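Local atomic coordinates of peptide amidase (Stenotrophomonas maltophilia, PDB entry 1M22), a protein that probably hydrolyses amide bonds, most likely the C-terminal amide of peptide amides. Residues Gln104-Asp109 with His341-Arg346; Glu185-Ile190 with Ser435-Ala440; Gly201-Val206 with Tyr444-Val449. All blocks are in the same frame, centred on the assembly; numbering follows the deposited sequence.

Interaction 1: Gln104-Asp109 with His341-Arg346; sequences QGFRPD and HRAPLR
F106 pushes its ring against the turn H341-P344, and nearly all of the tight packing is gathered around that one side chain. A343 lays its methyl over one face of the ring in a CH-pi contact, CB lying 4.0 Å from the centroid of the F106 ring and displaced toward the rim. The opposite face is closed from within its own loop by P108, whose CD stands over the ring centre, so the phenyl is held like a slice between a methyl and a proline. P108 also touches H341 lightly, CB to CB at 4.4 Å. With CG anti to the backbone N (chi1 173°), the ring reaches straight across to the turn. There F106 CE1 meets H341 O edge-on at 3.5 Å, while F106 CZ touches H341 CB at 3.7 Å. Y337 of helix 319-340 also packs against F106 and against the H341 ring.

The solvent side is looser. P344 lies at the exposed border, where its CD approaches F106 CD1 to 3.8 Å and the two side chains cross at about a right angle. R342 is exposed, the end of its side chain leading away from the 104-109 loop. No hydrogen bond joins the two segments. R342, with its positive phi of 48°, is the C-prime residue of the Schellman motif that terminates helix 319-340, in which A343 N pairs with F338 O.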
ATOM      1  N   GLN A 104       6.836 -12.112 -17.473  1.00 15.49           N
ATOM      2  CA  GLN A 104       8.232 -12.054 -17.050  1.00 17.40           C
ATOM      3  C   GLN A 104       9.142 -11.279 -18.003  1.00 16.95           C
ATOM      4  O   GLN A 104      10.196 -10.791 -17.597  1.00 19.38           O
ATOM      5  CB  GLN A 104       8.785 -13.469 -16.861  1.00 20.34           C
ATOM      6  CG  GLN A 104       8.728 -14.327 -18.112  1.00 25.31           C
ATOM      7  CD  GLN A 104       9.396 -15.674 -17.922  1.00 29.12           C
ATOM      8  OE1 GLN A 104       9.034 -16.439 -17.028  1.00 31.39           O
ATOM      9  NE2 GLN A 104      10.376 -15.971 -18.768  1.00 31.19           N
ATOM     10  N   GLY A 105       8.740 -11.169 -19.266  1.00 17.03           N
ATOM     11  CA  GLY A 105       9.550 -10.451 -20.238  1.00 16.25           C
ATOM     12  C   GLY A 105       8.890  -9.182 -20.747  1.00 16.48           C
ATOM     13  O   GLY A 105       9.307  -8.603 -21.751  1.00 18.33           O
ATOM     14  N   PHE A 106       7.853  -8.752 -20.039  1.00 14.41           N
ATOM     15  CA  PHE A 106       7.093  -7.558 -20.385  1.00 11.69           C
ATOM     16  C   PHE A 106       7.675  -6.365 -19.620  1.00 10.72           C
ATOM     17  O   PHE A 106       7.587  -6.304 -18.393  1.00 11.90           O
ATOM     18  CB  PHE A 106       5.627  -7.804 -20.022  1.00 11.07           C
ATOM     19  CG  PHE A 106       4.741  -6.604 -20.163  1.00 11.53           C
ATOM     20  CD1 PHE A 106       4.618  -5.940 -21.379  1.00 13.35           C
ATOM     21  CD2 PHE A 106       3.993  -6.162 -19.079  1.00 11.59           C
ATOM     22  CE1 PHE A 106       3.756  -4.851 -21.508  1.00 12.17           C
ATOM     23  CE2 PHE A 106       3.135  -5.081 -19.197  1.00 12.22           C
ATOM     24  CZ  PHE A 106       3.013  -4.425 -20.414  1.00 12.28           C
ATOM     25  N   ARG A 107       8.265  -5.420 -20.349  1.00 11.42           N
ATOM     26  CA  ARG A 107       8.903  -4.257 -19.731  1.00 12.22           C
ATOM     27  C   ARG A 107       8.387  -2.912 -20.241  1.00 12.03           C
ATOM     28  O   ARG A 107       9.059  -2.227 -21.015  1.00 14.89           O
ATOM     29  CB  ARG A 107      10.418  -4.340 -19.951  1.00 13.82           C
ATOM     30  CG  ARG A 107      11.019  -5.681 -19.559  1.00 13.13           C
ATOM     31  CD  ARG A 107      12.525  -5.705 -19.770  1.00 17.56           C
ATOM     32  NE  ARG A 107      13.106  -6.997 -19.418  1.00 22.01           N
ATOM     33  CZ  ARG A 107      12.985  -8.100 -20.151  1.00 25.68           C
ATOM     34  NH1 ARG A 107      12.304  -8.075 -21.289  1.00 26.74           N
ATOM     35  NH2 ARG A 107      13.548  -9.231 -19.747  1.00 29.54           N
ATOM     36  N   PRO A 108       7.185  -2.512 -19.805  1.00 10.05           N
ATOM     37  CA  PRO A 108       6.575  -1.242 -20.219  1.00 10.68           C
ATOM     38  C   PRO A 108       7.244   0.008 -19.645  1.00 11.15           C
ATOM     39  O   PRO A 108       7.992  -0.060 -18.671  1.00 12.74           O
ATOM     40  CB  PRO A 108       5.132  -1.389 -19.747  1.00 10.53           C
ATOM     41  CG  PRO A 108       5.274  -2.223 -18.509  1.00 10.05           C
ATOM     42  CD  PRO A 108       6.275  -3.274 -18.931  1.00 10.97           C
ATOM     43  N   ASP A 109       6.954   1.151 -20.260  1.00 12.52           N
ATOM     44  CA  ASP A 109       7.506   2.431 -19.825  1.00 13.20           C
ATOM     45  C   ASP A 109       6.922   2.854 -18.481  1.00 12.49           C
ATOM     46  O   ASP A 109       5.869   2.365 -18.071  1.00 12.17           O
ATOM     47  CB  ASP A 109       7.216   3.511 -20.870  1.00 16.93           C
ATOM     48  CG  ASP A 109       7.748   3.152 -22.243  1.00 25.65           C
ATOM     49  OD1 ASP A 109       8.951   2.841 -22.351  1.00 27.49           O
ATOM     50  OD2 ASP A 109       6.961   3.184 -23.213  1.00 29.20           O
ATOM     51  N   HIS A 341      -0.582  -0.933 -23.243  1.00 12.76           N
ATOM     52  CA  HIS A 341       0.856  -1.139 -23.121  1.00 13.16           C
ATOM     53  C   HIS A 341       1.401  -2.251 -24.010  1.00 13.43           C
ATOM     54  O   HIS A 341       2.562  -2.647 -23.882  1.00 14.70           O
ATOM     55  CB  HIS A 341       1.197  -1.403 -21.653  1.00 12.89           C
ATOM     56  CG  HIS A 341       0.741  -0.314 -20.733  1.00 13.14           C
ATOM     57  ND1 HIS A 341       1.361   0.917 -20.670  1.00 13.26           N
ATOM     58  CD2 HIS A 341      -0.311  -0.248 -19.884  1.00 13.38           C
ATOM     59  CE1 HIS A 341       0.708   1.693 -19.825  1.00 13.69           C
ATOM     60  NE2 HIS A 341      -0.311   1.012 -19.334  1.00 13.94           N
ATOM     61  N   ARG A 342       0.558  -2.744 -24.915  1.00 13.32           N
ATOM     62  CA  ARG A 342       0.936  -3.796 -25.854  1.00 14.29           C
ATOM     63  C   ARG A 342       1.633  -4.974 -25.183  1.00 15.01           C
ATOM     64  O   ARG A 342       2.762  -5.327 -25.528  1.00 17.19           O
ATOM     65  CB  ARG A 342       1.831  -3.214 -26.951  1.00 16.64           C
ATOM     66  CG  ARG A 342       1.200  -2.039 -27.685  1.00 20.28           C
ATOM     67  CD  ARG A 342       2.104  -1.527 -28.789  1.00 25.13           C
ATOM     68  NE  ARG A 342       2.308  -2.527 -29.831  1.00 29.86           N
ATOM     69  CZ  ARG A 342       3.091  -2.350 -30.890  1.00 32.03           C
ATOM     70  NH1 ARG A 342       3.745  -1.209 -31.043  1.00 32.07           N
ATOM     71  NH2 ARG A 342       3.219  -3.311 -31.795  1.00 34.45           N
ATOM     72  N   ALA A 343       0.945  -5.584 -24.226  1.00 13.22           N
ATOM     73  CA  ALA A 343       1.487  -6.727 -23.506  1.00 13.47           C
ATOM     74  C   ALA A 343       1.444  -7.976 -24.385  1.00 13.65           C
ATOM     75  O   ALA A 343       0.737  -8.009 -25.397  1.00 14.65           O
ATOM     76  CB  ALA A 343       0.688  -6.956 -22.223  1.00 12.45           C
ATOM     77  N   PRO A 344       2.211  -9.018 -24.017  1.00 13.48           N
ATOM     78  CA  PRO A 344       2.234 -10.263 -24.795  1.00 14.73           C
ATOM     79  C   PRO A 344       0.897 -11.002 -24.696  1.00 17.55           C
ATOM     80  O   PRO A 344       0.604 -11.893 -25.496  1.00 21.01           O
ATOM     81  CB  PRO A 344       3.397 -11.035 -24.175  1.00 14.78           C
ATOM     82  CG  PRO A 344       3.399 -10.560 -22.753  1.00 14.88           C
ATOM     83  CD  PRO A 344       3.172  -9.076 -22.902  1.00 14.33           C
ATOM     84  N   LEU A 345       0.100 -10.623 -23.701  1.00 16.86           N
ATOM     85  CA  LEU A 345      -1.228 -11.190 -23.485  1.00 17.20           C
ATOM     86  C   LEU A 345      -2.189 -10.124 -23.993  1.00 17.88           C
ATOM     87  O   LEU A 345      -1.992  -8.939 -23.726  1.00 18.77           O
ATOM     88  CB  LEU A 345      -1.485 -11.428 -21.994  1.00 17.45           C
ATOM     89  CG  LEU A 345      -0.580 -12.414 -21.253  1.00 18.83           C
ATOM     90  CD1 LEU A 345      -0.891 -12.371 -19.762  1.00 20.12           C
ATOM     91  CD2 LEU A 345      -0.786 -13.815 -21.809  1.00 20.00           C
ATOM     92  N   ARG A 346      -3.225 -10.535 -24.716  1.00 17.82           N
ATOM     93  CA  ARG A 346      -4.183  -9.583 -25.268  1.00 21.09           C
ATOM     94  C   ARG A 346      -5.554  -9.646 -24.606  1.00 20.50           C
ATOM     95  O   ARG A 346      -6.361  -8.729 -24.753  1.00 24.20           O
ATOM     96  CB  ARG A 346      -4.334  -9.822 -26.773  1.00 24.93           C
ATOM     97  CG  ARG A 346      -3.031  -9.703 -27.553  1.00 30.17           C
ATOM     98  CD  ARG A 346      -3.163 -10.273 -28.959  1.00 33.81           C
ATOM     99  NE  ARG A 346      -4.169  -9.579 -29.759  1.00 36.46           N
ATOM    100  CZ  ARG A 346      -4.097  -8.299 -30.110  1.00 37.97           C
ATOM    101  NH1 ARG A 346      -3.063  -7.559 -29.731  1.00 39.12           N
ATOM    102  NH2 ARG A 346      -5.060  -7.757 -30.845  1.00 38.60           N
TER

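Interaction 2: Glu185-Ile190 with Ser435-Ala440; sequences ETDGSI and SYSAAA
A440 CB packs on the backbone bend at T186-D187, 3.4 Å from T186 O and also 3.6 Å from D187 CA. The bend belongs to the nucleophile loop of the amidase signature fold, whose Ser-cisSer-Lys catalytic triad is S189, S165 and K86; the nucleophile S189 has its OG hydrogen-bonded to the OG of S165. Across from the loop, Y436, S437 and A440 supply the partner surface.

The end of the D187 side chain comes close to S437, with CG anti to its own N (chi1 -168°). S437 OG donates at 2.9 Å to D187 OD2, which accepts through its syn lone pair. The same hydroxyl is also hydrogen-bonded to W318 NE1, so it has two partners. E322 OE2 of helix 319-340 also lies close to D187 OD2, a like charge that the S437 bond may partly offset. The other oxygen, D187 OD1, lies in the plane of the Y436 ring at its edge, 3.6 Å from Y436 CE1. That ring atom also meets the backbone of G188, whose CA comes to 3.5 Å from Y436 CE1. Y436 is set up for this by a first torsion of 60°, with CG between N and the carbonyl carbon.

E185 braces the loop from inside its turn, where its extended chain places the carboxylate. OE2 receives a weak bond from G188 N; OE1 takes bonds from I190 N and V191 N, so one carboxylate holds the backbone before and after S189. I190 N reaches E185 OE1 at 2.8 Å on the anti side, 35° out of the carboxylate plane. A water links this brace to the helix, donating to E185 OE2 at 2.7 Å and to Y436 O at 3.0 Å.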
ATOM      1  N   GLU A 185      -3.730  -0.598  -3.393  1.00  5.84           N
ATOM      2  CA  GLU A 185      -4.837  -1.192  -2.669  1.00  6.37           C
ATOM      3  C   GLU A 185      -6.122  -1.164  -3.473  1.00  6.96           C
ATOM      4  O   GLU A 185      -6.431  -0.183  -4.156  1.00  8.58           O
ATOM      5  CB  GLU A 185      -5.081  -0.475  -1.328  1.00  6.35           C
ATOM      6  CG  GLU A 185      -6.312  -1.024  -0.581  1.00  7.32           C
ATOM      7  CD  GLU A 185      -6.298  -0.799   0.931  1.00  7.82           C
ATOM      8  OE1 GLU A 185      -5.203  -0.701   1.529  1.00  8.03           O
ATOM      9  OE2 GLU A 185      -7.396  -0.754   1.530  1.00  8.43           O
ATOM     10  N   THR A 186      -6.853  -2.268  -3.395  1.00  7.47           N
ATOM     11  CA  THR A 186      -8.156  -2.399  -4.028  1.00  7.06           C
ATOM     12  C   THR A 186      -9.083  -2.579  -2.820  1.00  7.58           C
ATOM     13  O   THR A 186     -10.112  -1.920  -2.709  1.00  8.44           O
ATOM     14  CB  THR A 186      -8.190  -3.598  -4.982  1.00  8.55           C
ATOM     15  OG1 THR A 186      -7.258  -3.364  -6.049  1.00 11.05           O
ATOM     16  CG2 THR A 186      -9.585  -3.779  -5.564  1.00 11.30           C
ATOM     17  N   ASP A 187      -8.699  -3.468  -1.907  1.00  8.59           N
ATOM     18  CA  ASP A 187      -9.434  -3.665  -0.659  1.00  7.61           C
ATOM     19  C   ASP A 187      -8.521  -4.319   0.380  1.00  8.60           C
ATOM     20  O   ASP A 187      -8.442  -5.547   0.482  1.00 10.05           O
ATOM     21  CB  ASP A 187     -10.701  -4.511  -0.837  1.00  8.66           C
ATOM     22  CG  ASP A 187     -11.605  -4.451   0.394  1.00 10.78           C
ATOM     23  OD1 ASP A 187     -11.080  -4.293   1.516  1.00 11.53           O
ATOM     24  OD2 ASP A 187     -12.841  -4.559   0.254  1.00 12.48           O
ATOM     25  N   GLY A 188      -7.818  -3.471   1.127  1.00  7.22           N
ATOM     26  CA  GLY A 188      -6.920  -3.920   2.178  1.00  7.72           C
ATOM     27  C   GLY A 188      -5.461  -4.131   1.805  1.00  7.26           C
ATOM     28  O   GLY A 188      -4.619  -4.254   2.700  1.00  8.09           O
ATOM     29  N   SER A 189      -5.147  -4.134   0.511  1.00  6.52           N
ATOM     30  CA  SER A 189      -3.781  -4.410   0.057  1.00  6.94           C
ATOM     31  C   SER A 189      -2.638  -3.489   0.467  1.00  6.06           C
ATOM     32  O   SER A 189      -1.475  -3.822   0.228  1.00  6.44           O
ATOM     33  CB  SER A 189      -3.760  -4.605  -1.457  1.00  8.42           C
ATOM     34  OG  SER A 189      -4.282  -5.884  -1.787  1.00 17.00           O
ATOM     35  N   ILE A 190      -2.945  -2.329   1.038  1.00  5.35           N
ATOM     36  CA  ILE A 190      -1.884  -1.463   1.541  1.00  5.01           C
ATOM     37  C   ILE A 190      -1.921  -1.495   3.066  1.00  5.36           C
ATOM     38  O   ILE A 190      -0.939  -1.865   3.708  1.00  6.74           O
ATOM     39  CB  ILE A 190      -2.024   0.014   1.088  1.00  5.00           C
ATOM     40  CG1 ILE A 190      -1.572   0.161  -0.368  1.00  6.39           C
ATOM     41  CG2 ILE A 190      -1.176   0.926   1.992  1.00  7.02           C
ATOM     42  CD1 ILE A 190      -1.822   1.535  -0.950  1.00  6.99           C
ATOM     43  N   SER A 435     -12.485  -3.229   9.533  1.00 10.39           N
ATOM     44  CA  SER A 435     -13.244  -2.084   9.039  1.00 11.13           C
ATOM     45  C   SER A 435     -12.655  -1.364   7.826  1.00 10.64           C
ATOM     46  O   SER A 435     -13.331  -0.526   7.224  1.00 11.26           O
ATOM     47  CB  SER A 435     -13.420  -1.061  10.166  1.00 10.80           C
ATOM     48  OG  SER A 435     -14.147  -1.604  11.257  1.00 14.28           O
ATOM     49  N   TYR A 436     -11.413  -1.680   7.460  1.00  9.27           N
ATOM     50  CA  TYR A 436     -10.766  -1.003   6.334  1.00  9.45           C
ATOM     51  C   TYR A 436     -11.470  -1.145   4.986  1.00  8.49           C
ATOM     52  O   TYR A 436     -11.243  -0.342   4.081  1.00  8.51           O
ATOM     53  CB  TYR A 436      -9.302  -1.450   6.207  1.00 11.32           C
ATOM     54  CG  TYR A 436      -9.109  -2.931   5.985  1.00 10.64           C
ATOM     55  CD1 TYR A 436      -9.422  -3.523   4.761  1.00 11.55           C
ATOM     56  CD2 TYR A 436      -8.623  -3.747   7.006  1.00 13.90           C
ATOM     57  CE1 TYR A 436      -9.257  -4.893   4.561  1.00 12.57           C
ATOM     58  CE2 TYR A 436      -8.455  -5.116   6.816  1.00 16.30           C
ATOM     59  CZ  TYR A 436      -8.775  -5.681   5.594  1.00 16.97           C
ATOM     60  OH  TYR A 436      -8.625  -7.037   5.409  1.00 21.86           O
ATOM     61  N   SER A 437     -12.323  -2.152   4.846  1.00  8.41           N
ATOM     62  CA  SER A 437     -13.034  -2.343   3.590  1.00  8.24           C
ATOM     63  C   SER A 437     -13.927  -1.145   3.276  1.00  7.79           C
ATOM     64  O   SER A 437     -14.146  -0.814   2.112  1.00  8.43           O
ATOM     65  CB  SER A 437     -13.887  -3.612   3.645  1.00  8.87           C
ATOM     66  OG  SER A 437     -14.594  -3.800   2.427  1.00 13.93           O
ATOM     67  N   ALA A 438     -14.444  -0.496   4.314  1.00  7.56           N
ATOM     68  CA  ALA A 438     -15.312   0.659   4.118  1.00  7.60           C
ATOM     69  C   ALA A 438     -14.590   1.751   3.332  1.00  7.17           C
ATOM     70  O   ALA A 438     -15.132   2.301   2.376  1.00  7.75           O
ATOM     71  CB  ALA A 438     -15.781   1.203   5.464  1.00  9.94           C
ATOM     72  N   ALA A 439     -13.364   2.069   3.734  1.00  6.89           N
ATOM     73  CA  ALA A 439     -12.609   3.100   3.036  1.00  6.69           C
ATOM     74  C   ALA A 439     -12.270   2.664   1.613  1.00  5.77           C
ATOM     75  O   ALA A 439     -12.354   3.453   0.673  1.00  6.43           O
ATOM     76  CB  ALA A 439     -11.332   3.429   3.806  1.00  7.74           C
ATOM     77  N   ALA A 440     -11.888   1.403   1.454  1.00  6.47           N
ATOM     78  CA  ALA A 440     -11.546   0.895   0.133  1.00  6.42           C
ATOM     79  C   ALA A 440     -12.727   0.976  -0.837  1.00  6.36           C
ATOM     80  O   ALA A 440     -12.584   1.444  -1.967  1.00  7.51           O
ATOM     81  CB  ALA A 440     -11.050  -0.548   0.240  1.00  7.52           C
TER
HETATM   82  O   HOH W   1      -8.601   0.825   3.392  1.00  9.52           O

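Interaction 3: Gly201-Val206 with Tyr444-Val449; sequences GLKPTV and YPSLTV
Strands 200-203 and 446-454 are antiparallel neighbours in the large mixed sheet; the axes of 201-203 and 446-449 approach to 4.8 Å at 174°. G201 and T448 form a hydrogen-bonded pair, with T448 N to G201 O at 2.9 Å as its shorter bond. K203 and S446 form the next such pair, joined by K203 N to S446 O and S446 N to K203 O. Between them, L202 and L447 make a non-hydrogen-bonded pair; their side chains cross obliquely and touch CD1 to CD1 at 3.9 Å.

This ladder lies inside the eleven-stranded sheet of the amidase fold, which is covered by helices on both sides. L447 turns to the face where A477 of helix 470-484 packs, whereas S446 and T448 turn to the other, against helix 191-196. On that second face K203 CB rests 3.5 Å from S446 OG.

Past the strand ends the lysine takes over. Bends at chi3 (77°) and chi4 (71°) curl K203 back, so that NZ bonds to Y444 O at 2.6 Å and to P204 O at 3.0 Å, approaching both carbonyls from above their planes. Through Y444 O the ammonium links the two segments just where the ladder stops. Further along, T205 and P445 lie side by side, OG1 of T205 3.2 Å from CD of P445; the T205 hydroxyl itself bonds to E470 and to W468 N.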
ATOM      1  N   GLY A 201       1.075   2.618   6.445  1.00  5.17           N
ATOM      2  CA  GLY A 201       0.540   2.427   5.111  1.00  4.96           C
ATOM      3  C   GLY A 201      -0.564   3.447   4.917  1.00  4.75           C
ATOM      4  O   GLY A 201      -1.399   3.630   5.803  1.00  6.92           O
ATOM      5  N   LEU A 202      -0.571   4.124   3.775  1.00  5.94           N
ATOM      6  CA  LEU A 202      -1.597   5.123   3.502  1.00  5.90           C
ATOM      7  C   LEU A 202      -2.250   4.873   2.148  1.00  6.25           C
ATOM      8  O   LEU A 202      -1.566   4.865   1.123  1.00  6.17           O
ATOM      9  CB  LEU A 202      -0.969   6.521   3.534  1.00  8.33           C
ATOM     10  CG  LEU A 202      -1.872   7.757   3.551  1.00 11.31           C
ATOM     11  CD1 LEU A 202      -1.023   8.963   3.916  1.00 13.58           C
ATOM     12  CD2 LEU A 202      -2.545   7.963   2.203  1.00 11.90           C
ATOM     13  N   LYS A 203      -3.563   4.633   2.159  1.00  5.98           N
ATOM     14  CA  LYS A 203      -4.339   4.426   0.934  1.00  6.71           C
ATOM     15  C   LYS A 203      -5.114   5.720   0.740  1.00  6.57           C
ATOM     16  O   LYS A 203      -6.063   6.005   1.471  1.00  7.55           O
ATOM     17  CB  LYS A 203      -5.346   3.283   1.075  1.00  8.11           C
ATOM     18  CG  LYS A 203      -6.119   3.036  -0.221  1.00  7.75           C
ATOM     19  CD  LYS A 203      -7.457   2.342   0.003  1.00  7.27           C
ATOM     20  CE  LYS A 203      -8.519   3.296   0.541  1.00  6.60           C
ATOM     21  NZ  LYS A 203      -8.979   4.294  -0.483  1.00  6.09           N
ATOM     22  N   PRO A 204      -4.736   6.519  -0.258  1.00  5.69           N
ATOM     23  CA  PRO A 204      -5.468   7.772  -0.443  1.00  5.85           C
ATOM     24  C   PRO A 204      -6.839   7.659  -1.087  1.00  6.01           C
ATOM     25  O   PRO A 204      -7.301   6.572  -1.451  1.00  6.30           O
ATOM     26  CB  PRO A 204      -4.505   8.604  -1.286  1.00  8.84           C
ATOM     27  CG  PRO A 204      -3.837   7.577  -2.136  1.00  8.99           C
ATOM     28  CD  PRO A 204      -3.592   6.418  -1.182  1.00  5.54           C
ATOM     29  N   THR A 205      -7.495   8.811  -1.186  1.00  5.83           N
ATOM     30  CA  THR A 205      -8.788   8.924  -1.836  1.00  6.38           C
ATOM     31  C   THR A 205      -8.544   8.521  -3.288  1.00  5.58           C
ATOM     32  O   THR A 205      -7.508   8.869  -3.864  1.00  5.80           O
ATOM     33  CB  THR A 205      -9.272  10.390  -1.834  1.00  6.15           C
ATOM     34  OG1 THR A 205      -9.366  10.864  -0.487  1.00  7.04           O
ATOM     35  CG2 THR A 205     -10.628  10.518  -2.514  1.00  7.21           C
ATOM     36  N   VAL A 206      -9.478   7.785  -3.876  1.00  6.44           N
ATOM     37  CA  VAL A 206      -9.326   7.393  -5.270  1.00  6.72           C
ATOM     38  C   VAL A 206      -9.379   8.662  -6.115  1.00  6.72           C
ATOM     39  O   VAL A 206     -10.368   9.397  -6.096  1.00  9.27           O
ATOM     40  CB  VAL A 206     -10.442   6.420  -5.700  1.00  7.06           C
ATOM     41  CG1 VAL A 206     -10.396   6.208  -7.209  1.00  8.59           C
ATOM     42  CG2 VAL A 206     -10.264   5.091  -4.978  1.00  9.58           C
ATOM     43  N   TYR A 444     -12.369   6.220  -0.128  1.00  6.38           N
ATOM     44  CA  TYR A 444     -11.943   7.208   0.864  1.00  6.06           C
ATOM     45  C   TYR A 444     -10.569   6.874   1.437  1.00  6.09           C
ATOM     46  O   TYR A 444     -10.132   5.727   1.393  1.00  6.09           O
ATOM     47  CB  TYR A 444     -12.962   7.273   2.003  1.00  6.25           C
ATOM     48  CG  TYR A 444     -14.301   7.886   1.644  1.00  6.74           C
ATOM     49  CD1 TYR A 444     -14.580   8.331   0.347  1.00  6.55           C
ATOM     50  CD2 TYR A 444     -15.293   8.019   2.611  1.00  6.60           C
ATOM     51  CE1 TYR A 444     -15.825   8.897   0.033  1.00  8.41           C
ATOM     52  CE2 TYR A 444     -16.533   8.579   2.306  1.00  7.41           C
ATOM     53  CZ  TYR A 444     -16.788   9.013   1.020  1.00  7.63           C
ATOM     54  OH  TYR A 444     -18.012   9.577   0.733  1.00 10.73           O
ATOM     55  N   PRO A 445      -9.883   7.869   2.014  1.00  5.53           N
ATOM     56  CA  PRO A 445      -8.553   7.628   2.579  1.00  5.55           C
ATOM     57  C   PRO A 445      -8.508   6.856   3.895  1.00  5.08           C
ATOM     58  O   PRO A 445      -9.383   6.992   4.754  1.00  5.98           O
ATOM     59  CB  PRO A 445      -7.986   9.038   2.722  1.00  6.84           C
ATOM     60  CG  PRO A 445      -9.210   9.833   3.101  1.00  7.52           C
ATOM     61  CD  PRO A 445     -10.266   9.290   2.146  1.00  6.68           C
ATOM     62  N   SER A 446      -7.474   6.034   4.030  1.00  5.50           N
ATOM     63  CA  SER A 446      -7.247   5.254   5.238  1.00  6.70           C
ATOM     64  C   SER A 446      -5.743   5.250   5.491  1.00  6.36           C
ATOM     65  O   SER A 446      -4.950   5.374   4.558  1.00  8.13           O
ATOM     66  CB  SER A 446      -7.791   3.830   5.091  1.00  8.16           C
ATOM     67  OG  SER A 446      -7.167   3.130   4.037  1.00  8.87           O
ATOM     68  N   LEU A 447      -5.356   5.110   6.753  1.00  6.62           N
ATOM     69  CA  LEU A 447      -3.950   5.164   7.127  1.00  7.52           C
ATOM     70  C   LEU A 447      -3.733   4.350   8.392  1.00  8.77           C
ATOM     71  O   LEU A 447      -4.425   4.558   9.390  1.00  9.76           O
ATOM     72  CB  LEU A 447      -3.582   6.633   7.377  1.00  9.30           C
ATOM     73  CG  LEU A 447      -2.149   7.151   7.529  1.00  9.54           C
ATOM     74  CD1 LEU A 447      -2.181   8.674   7.621  1.00 11.40           C
ATOM     75  CD2 LEU A 447      -1.501   6.558   8.763  1.00 10.88           C
ATOM     76  N   THR A 448      -2.783   3.418   8.354  1.00  4.74           N
ATOM     77  CA  THR A 448      -2.494   2.610   9.530  1.00  5.53           C
ATOM     78  C   THR A 448      -1.141   2.999  10.119  1.00  4.57           C
ATOM     79  O   THR A 448      -0.185   3.253   9.388  1.00  5.75           O
ATOM     80  CB  THR A 448      -2.515   1.087   9.200  1.00  4.65           C
ATOM     81  OG1 THR A 448      -2.281   0.337  10.401  1.00  6.25           O
ATOM     82  CG2 THR A 448      -1.456   0.733   8.168  1.00  6.45           C
ATOM     83  N   VAL A 449      -1.088   3.063  11.447  1.00  5.50           N
ATOM     84  CA  VAL A 449       0.123   3.409  12.192  1.00  6.58           C
ATOM     85  C   VAL A 449       0.381   2.321  13.234  1.00  5.97           C
ATOM     86  O   VAL A 449      -0.542   1.868  13.905  1.00  7.00           O
ATOM     87  CB  VAL A 449      -0.036   4.757  12.947  1.00  8.06           C
ATOM     88  CG1 VAL A 449       1.259   5.105  13.680  1.00 10.27           C
ATOM     89  CG2 VAL A 449      -0.420   5.858  11.979  1.00 10.66           C
TER

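Interactions 2 and 3 are contiguous, their centres 8 Å apart: helix 436-442 is followed in the chain by strand 446-454, and A439 O probably accepts a hydrogen bond from Y444 N at 2.9 Å. E185 OE2 packs on K203 CD at 3.5 Å, so the acid inside the nucleophile loop rests against the lysine at the end of the strand ladder. The K203 side chain is about 8 Å from that of S189, which places interaction 3 close to the catalytic centre. Interaction 1 lies far off, its centre 28 Å from that of interaction 2, away from the annotated sites. A bound EPE buffer molecule lies about 12 Å from the T186 side chain, and one about 11 Å from that of T205.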